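Local structure of putative beta-glucosidase (Bifidobacterium adolescentis, 5WAB) at residues Ala191-Ile196 and Trp223-Ile228; Thr397-Asp402 and Ala438-Asn443. The protein is a glycoside hydrolase family 3 beta-glucosidase that hydrolyses beta-glucosidic bonds and may also release terminal arabinopyranose from ginsenoside Rb2. One frame throughout, in Å; residues are numbered along the deposited sequence.

Interaction 1 of 2, residues Ala191-Ile196 and Trp223-Ile228; sequences AQPWTI and WGYEGI
Ile-228 O is approached by three groups. Ile-196 N donates a hydrogen bond to it at 2.7 Å. The CA of Thr-195 comes to 3.3 Å from the same oxygen as a CA-H...O contact. The hydroxyl of Tyr-225, from its own segment, also bonds to it, though that modelled length is too short to trust. The contact lies where two neighbouring parallel strands, 195-198 and 228-230, begin in the TIM-barrel-type N-terminal domain. Helix 212-222 lies between them in sequence, in a beta-alpha-beta arrangement. Ile-228 N donates to Trp-194 O, which completes the pairing of Thr-195 with Ile-228. Further on, Ile-196 also pairs with Met-230.

The Tyr-225 side chain fills the gap between the segments. Its CG is anti to the backbone N (chi1 177°), and the ring runs forward alongside the backbone of residues 226-228, and its hydroxyl end reaches the start of strand 195-198. The Ile-196 side chain meets it from the opposite direction. Methyl CD1 sits over one face, 3.5 Å from the ring centroid, in a CH-pi contact. The backbone N of Gly-227 lies over the other face, so the ring is sandwiched. Val-188 of helix 182-190 and Leu-219 of helix 212-222 also touch this tyrosine.

Gln-192 holds the loop after helix 212-222 with both ends of its amide. Its chain bends at chi2 (-79°), which brings the amide alongside the backbone of residues 224-226. NE2 donates to Gly-224 O at 3.2 Å, from above that carbonyl's plane. OE1 accepts from Glu-226 N at 3.1 Å. The Glu-226 side chain crosses this amide at about a right angle, and its CB comes within 3.6 Å of Gln-192 OE1.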
loop_
_atom_site.group_PDB
_atom_site.type_symbol
_atom_site.label_atom_id
_atom_site.label_comp_id
_atom_site.label_asym_id
_atom_site.label_seq_id
_atom_site.Cartn_x
_atom_site.Cartn_y
_atom_site.Cartn_z
ATOM N N ALA A 191 -9.756 9.692 7.986
ATOM C CA ALA A 191 -10.820 8.818 8.416
ATOM C C ALA A 191 -10.550 8.604 9.897
ATOM O O ALA A 191 -9.853 9.405 10.520
ATOM C CB ALA A 191 -10.828 7.525 7.592
ATOM N N GLN A 192 -11.026 7.529 10.451
ATOM C CA GLN A 192 -10.789 7.289 11.864
ATOM C C GLN A 192 -11.019 5.804 12.031
ATOM O O GLN A 192 -12.140 5.377 12.342
ATOM C CB GLN A 192 -11.708 8.115 12.773
ATOM C CG GLN A 192 -11.209 9.529 13.117
ATOM C CD GLN A 192 -10.132 9.544 14.212
ATOM O OE1 GLN A 192 -9.928 8.553 14.921
ATOM N NE2 GLN A 192 -9.440 10.674 14.347
ATOM N N PRO A 193 -9.997 4.988 11.800
ATOM C CA PRO A 193 -10.216 3.542 11.819
ATOM C C PRO A 193 -10.664 3.111 13.202
ATOM O O PRO A 193 -10.088 3.512 14.216
ATOM C CB PRO A 193 -8.843 2.967 11.452
ATOM C CG PRO A 193 -8.041 4.131 10.937
ATOM C CD PRO A 193 -8.579 5.335 11.626
ATOM N N TRP A 194 -11.714 2.300 13.241
ATOM C CA TRP A 194 -12.228 1.892 14.536
ATOM C C TRP A 194 -11.251 0.979 15.268
ATOM O O TRP A 194 -11.384 0.798 16.483
ATOM C CB TRP A 194 -13.611 1.244 14.355
ATOM C CG TRP A 194 -14.619 2.203 13.744
ATOM C CD1 TRP A 194 -14.470 3.556 13.582
ATOM C CD2 TRP A 194 -15.922 1.887 13.223
ATOM N NE1 TRP A 194 -15.588 4.096 12.991
ATOM C CE2 TRP A 194 -16.495 3.095 12.763
ATOM C CE3 TRP A 194 -16.658 0.704 13.104
ATOM C CZ2 TRP A 194 -17.770 3.149 12.195
ATOM C CZ3 TRP A 194 -17.918 0.760 12.545
ATOM C CH2 TRP A 194 -18.461 1.973 12.092
ATOM N N THR A 195 -10.251 0.451 14.566
ATOM C CA THR A 195 -9.298 -0.495 15.126
ATOM C C THR A 195 -7.954 -0.299 14.428
ATOM O O THR A 195 -7.903 0.027 13.238
ATOM C CB THR A 195 -9.820 -1.932 14.964
ATOM O OG1 THR A 195 -10.928 -2.137 15.852
ATOM C CG2 THR A 195 -8.751 -2.951 15.281
ATOM N N ILE A 196 -6.873 -0.447 15.192
ATOM C CA ILE A 196 -5.515 -0.441 14.665
ATOM C C ILE A 196 -4.812 -1.686 15.186
ATOM O O ILE A 196 -5.009 -2.076 16.340
ATOM C CB ILE A 196 -4.753 0.834 15.082
ATOM C CG1 ILE A 196 -5.286 2.043 14.313
ATOM C CG2 ILE A 196 -3.245 0.673 14.865
ATOM C CD1 ILE A 196 -4.529 3.310 14.590
ATOM N N TRP A 223 -2.041 12.769 17.420
ATOM C CA TRP A 223 -2.848 12.622 16.212
ATOM C C TRP A 223 -4.353 12.613 16.472
ATOM O O TRP A 223 -5.129 12.813 15.531
ATOM C CB TRP A 223 -2.473 11.331 15.476
ATOM C CG TRP A 223 -1.067 11.273 14.952
ATOM C CD1 TRP A 223 -0.149 12.284 14.937
ATOM C CD2 TRP A 223 -0.424 10.139 14.354
ATOM N NE1 TRP A 223 1.026 11.848 14.364
ATOM C CE2 TRP A 223 0.880 10.535 13.998
ATOM C CE3 TRP A 223 -0.827 8.827 14.081
ATOM C CZ2 TRP A 223 1.789 9.661 13.392
ATOM C CZ3 TRP A 223 0.078 7.961 13.476
ATOM C CH2 TRP A 223 1.370 8.382 13.143
ATOM N N GLY A 224 -4.792 12.382 17.709
ATOM C CA GLY A 224 -6.216 12.323 17.985
ATOM C C GLY A 224 -6.910 11.044 17.563
ATOM O O GLY A 224 -8.083 11.080 17.185
ATOM N N TYR A 225 -6.217 9.910 17.611
ATOM C CA TYR A 225 -6.846 8.636 17.288
ATOM C C TYR A 225 -7.908 8.305 18.331
ATOM O O TYR A 225 -7.637 8.308 19.536
ATOM C CB TYR A 225 -5.798 7.530 17.225
ATOM C CG TYR A 225 -6.367 6.152 16.971
ATOM C CD1 TYR A 225 -7.094 5.881 15.818
ATOM C CD2 TYR A 225 -6.167 5.121 17.875
ATOM C CE1 TYR A 225 -7.613 4.629 15.585
ATOM C CE2 TYR A 225 -6.674 3.864 17.645
ATOM C CZ TYR A 225 -7.399 3.624 16.502
ATOM O OH TYR A 225 -7.909 2.369 16.273
ATOM N N GLU A 226 -9.119 8.017 17.866
ATOM C CA GLU A 226 -10.246 7.785 18.756
ATOM C C GLU A 226 -10.577 6.310 18.935
ATOM O O GLU A 226 -11.450 5.976 19.742
ATOM C CB GLU A 226 -11.478 8.519 18.219
ATOM C CG GLU A 226 -11.303 10.017 18.080
ATOM C CD GLU A 226 -12.492 10.676 17.401
ATOM O OE1 GLU A 226 -13.252 9.969 16.698
ATOM O OE2 GLU A 226 -12.665 11.901 17.569
ATOM N N GLY A 227 -9.894 5.424 18.223
ATOM C CA GLY A 227 -10.256 4.030 18.159
ATOM C C GLY A 227 -9.472 3.148 19.100
ATOM O O GLY A 227 -8.898 3.605 20.091
ATOM N N ILE A 228 -9.411 1.871 18.746
ATOM C CA ILE A 228 -8.820 0.819 19.562
ATOM C C ILE A 228 -7.526 0.342 18.919
ATOM O O ILE A 228 -7.357 0.413 17.696
ATOM C CB ILE A 228 -9.838 -0.338 19.680
ATOM C CG1 ILE A 228 -10.991 0.072 20.580
ATOM C CG2 ILE A 228 -9.194 -1.638 20.114
ATOM C CD1 ILE A 228 -10.552 0.930 21.714
#

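Interaction 2 of 2, residues Thr397-Asp402 and Ala438-Asn443; sequences TAKNAD and AAENKN
Asn-441 carries the close part of this contact. Its side-chain amide enters the turn at the end of helix 388-399. ND2 donates to Ala-401 O at 3.1 Å, from above that carbonyl's plane. It also points at Ala-398 O, but the modelled distance is too short, so that bond is doubtful in detail. CG lies anti to the backbone N (chi1 -164°), which carries the amide across to the other segment. The opposite end of the amide works within its own segment. OD1 accepts from Asn-443 N at 3.1 Å, which makes an Asx turn. The buried amide is thus tied at both ends, and the bonds to Ala-401 O and from Asn-443 N agree on which end is nitrogen and which is oxygen. An alanine here is likely to leave Ala-401 O without this donor and, with the Asx turn gone, to let the turn before strand 444-449 relax.

The outer side is looser. Lys-399 and Glu-440 are exposed and lie side by side, pointing the same way. They touch through their aliphatic parts, with Lys-399 CG 3.6 Å from Glu-440 CG. The lysine is fully extended, and its NZ stays 4.5 Å from Glu-440 OE2, beyond a salt bridge. Any attraction between these charges is probably weakened by solvent.

Towards the strands, CB of Asn-443 packs on Asp-402 O at 3.6 Å. The Asp-402 carboxylate turns elsewhere, and its OD2 accepts from Lys-333 N. Asn-443 pairs by its backbone with Val-404. The two segments are the turns that lead from helices 388-399 and 428-438 into adjacent parallel strands 403-409 and 444-449. The arrangement is that of the beta-alpha-beta crossovers in the alpha/beta C-terminal domain of GH3 enzymes.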
loop_
_atom_site.group_PDB
_atom_site.type_symbol
_atom_site.label_atom_id
_atom_site.label_comp_id
_atom_site.label_asym_id
_atom_site.label_seq_id
_atom_site.Cartn_x
_atom_site.Cartn_y
_atom_site.Cartn_z
ATOM N N THR A 397 4.378 -23.352 -31.247
ATOM C CA THR A 397 3.375 -22.315 -31.125
ATOM C C THR A 397 4.106 -20.975 -31.220
ATOM O O THR A 397 5.324 -20.909 -31.052
ATOM C CB THR A 397 2.616 -22.470 -29.805
ATOM O OG1 THR A 397 2.105 -23.805 -29.710
ATOM C CG2 THR A 397 1.436 -21.538 -29.748
ATOM N N ALA A 398 3.374 -19.909 -31.541
ATOM C CA ALA A 398 3.957 -18.574 -31.708
ATOM C C ALA A 398 4.784 -18.503 -32.984
ATOM O O ALA A 398 4.890 -17.437 -33.598
ATOM C CB ALA A 398 4.801 -18.158 -30.496
ATOM N N LYS A 399 5.378 -19.624 -33.395
ATOM C CA LYS A 399 5.987 -19.650 -34.714
ATOM C C LYS A 399 4.897 -19.520 -35.763
ATOM O O LYS A 399 5.120 -18.943 -36.833
ATOM C CB LYS A 399 6.787 -20.940 -34.906
ATOM C CG LYS A 399 7.533 -21.032 -36.223
ATOM C CD LYS A 399 8.377 -22.299 -36.293
ATOM C CE LYS A 399 9.157 -22.370 -37.595
ATOM N NZ LYS A 399 10.072 -23.545 -37.628
ATOM N N ASN A 400 3.708 -20.017 -35.438
ATOM C CA ASN A 400 2.513 -19.873 -36.247
ATOM C C ASN A 400 1.560 -18.919 -35.530
ATOM O O ASN A 400 0.543 -19.336 -34.969
ATOM C CB ASN A 400 1.863 -21.247 -36.458
ATOM C CG ASN A 400 2.872 -22.326 -36.825
ATOM O OD1 ASN A 400 3.794 -22.098 -37.612
ATOM N ND2 ASN A 400 2.711 -23.505 -36.231
ATOM N N ALA A 401 1.897 -17.629 -35.529
ATOM C CA ALA A 401 1.039 -16.685 -34.821
ATOM C C ALA A 401 1.421 -15.250 -35.147
ATOM O O ALA A 401 2.595 -14.931 -35.365
ATOM C CB ALA A 401 1.105 -16.895 -33.303
ATOM N N ASP A 402 0.403 -14.383 -35.140
ATOM C CA ASP A 402 0.639 -12.955 -35.312
ATOM C C ASP A 402 1.305 -12.371 -34.074
ATOM O O ASP A 402 2.338 -11.697 -34.168
ATOM C CB ASP A 402 -0.682 -12.232 -35.587
ATOM C CG ASP A 402 -1.289 -12.603 -36.925
ATOM O OD1 ASP A 402 -0.531 -12.942 -37.862
ATOM O OD2 ASP A 402 -2.531 -12.542 -37.038
ATOM N N ALA A 438 11.672 -15.842 -28.663
ATOM C CA ALA A 438 12.039 -14.628 -29.387
ATOM C C ALA A 438 12.858 -14.919 -30.635
ATOM O O ALA A 438 12.870 -14.100 -31.561
ATOM C CB ALA A 438 12.811 -13.678 -28.472
ATOM N N ALA A 439 13.539 -16.066 -30.682
ATOM C CA ALA A 439 14.314 -16.421 -31.863
ATOM C C ALA A 439 13.425 -16.744 -33.054
ATOM O O ALA A 439 13.884 -16.648 -34.197
ATOM C CB ALA A 439 15.227 -17.610 -31.563
ATOM N N GLU A 440 12.171 -17.137 -32.815
ATOM C CA GLU A 440 11.259 -17.469 -33.896
ATOM C C GLU A 440 10.126 -16.471 -34.077
ATOM O O GLU A 440 9.471 -16.495 -35.122
ATOM C CB GLU A 440 10.657 -18.864 -33.680
ATOM C CG GLU A 440 10.656 -19.721 -34.937
ATOM C CD GLU A 440 12.058 -20.059 -35.406
ATOM O OE1 GLU A 440 12.863 -20.541 -34.581
ATOM O OE2 GLU A 440 12.360 -19.836 -36.599
ATOM N N ASN A 441 9.877 -15.605 -33.097
ATOM C CA ASN A 441 8.807 -14.617 -33.217
ATOM C C ASN A 441 9.133 -13.451 -32.300
ATOM O O ASN A 441 9.168 -13.616 -31.077
ATOM C CB ASN A 441 7.452 -15.236 -32.860
ATOM C CG ASN A 441 6.278 -14.387 -33.319
ATOM O OD1 ASN A 441 6.386 -13.170 -33.441
ATOM N ND2 ASN A 441 5.150 -15.034 -33.581
ATOM N N LYS A 442 9.345 -12.275 -32.881
ATOM C CA LYS A 442 9.728 -11.099 -32.118
ATOM C C LYS A 442 8.532 -10.326 -31.581
ATOM O O LYS A 442 8.707 -9.478 -30.699
ATOM C CB LYS A 442 10.603 -10.180 -32.979
ATOM C CG LYS A 442 11.442 -10.932 -34.012
ATOM C CD LYS A 442 12.707 -10.175 -34.398
ATOM C CE LYS A 442 13.831 -10.439 -33.403
ATOM N NZ LYS A 442 14.256 -11.869 -33.403
ATOM N N ASN A 443 7.326 -10.606 -32.076
ATOM C CA ASN A 443 6.119 -9.903 -31.644
ATOM C C ASN A 443 5.617 -10.570 -30.370
ATOM O O ASN A 443 4.659 -11.347 -30.367
ATOM C CB ASN A 443 5.062 -9.918 -32.739
ATOM C CG ASN A 443 5.442 -9.058 -33.917
ATOM O OD1 ASN A 443 6.013 -7.980 -33.752
ATOM N ND2 ASN A 443 5.144 -9.535 -35.119
#

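In the fold
Interactions 1 and 2 sit in different domains, on opposite sides of the chain's centre. Their centres are about 55 Å apart and they do not touch. Each lies at the start of two adjacent parallel strands, beside helix-to-strand turns. Interaction 1 is mostly buried in the N-terminal barrel-type domain. It combines strand pairing, an aromatic ring packed on both faces and a glutamine amide. Interaction 2 is near the surface of the C-terminal domain. There no beta bridge joins the two segments, and a single buried asparagine does most of the polar work beside an exposed charged pair. In both, a side-chain amide bonds to backbone groups of the other segment.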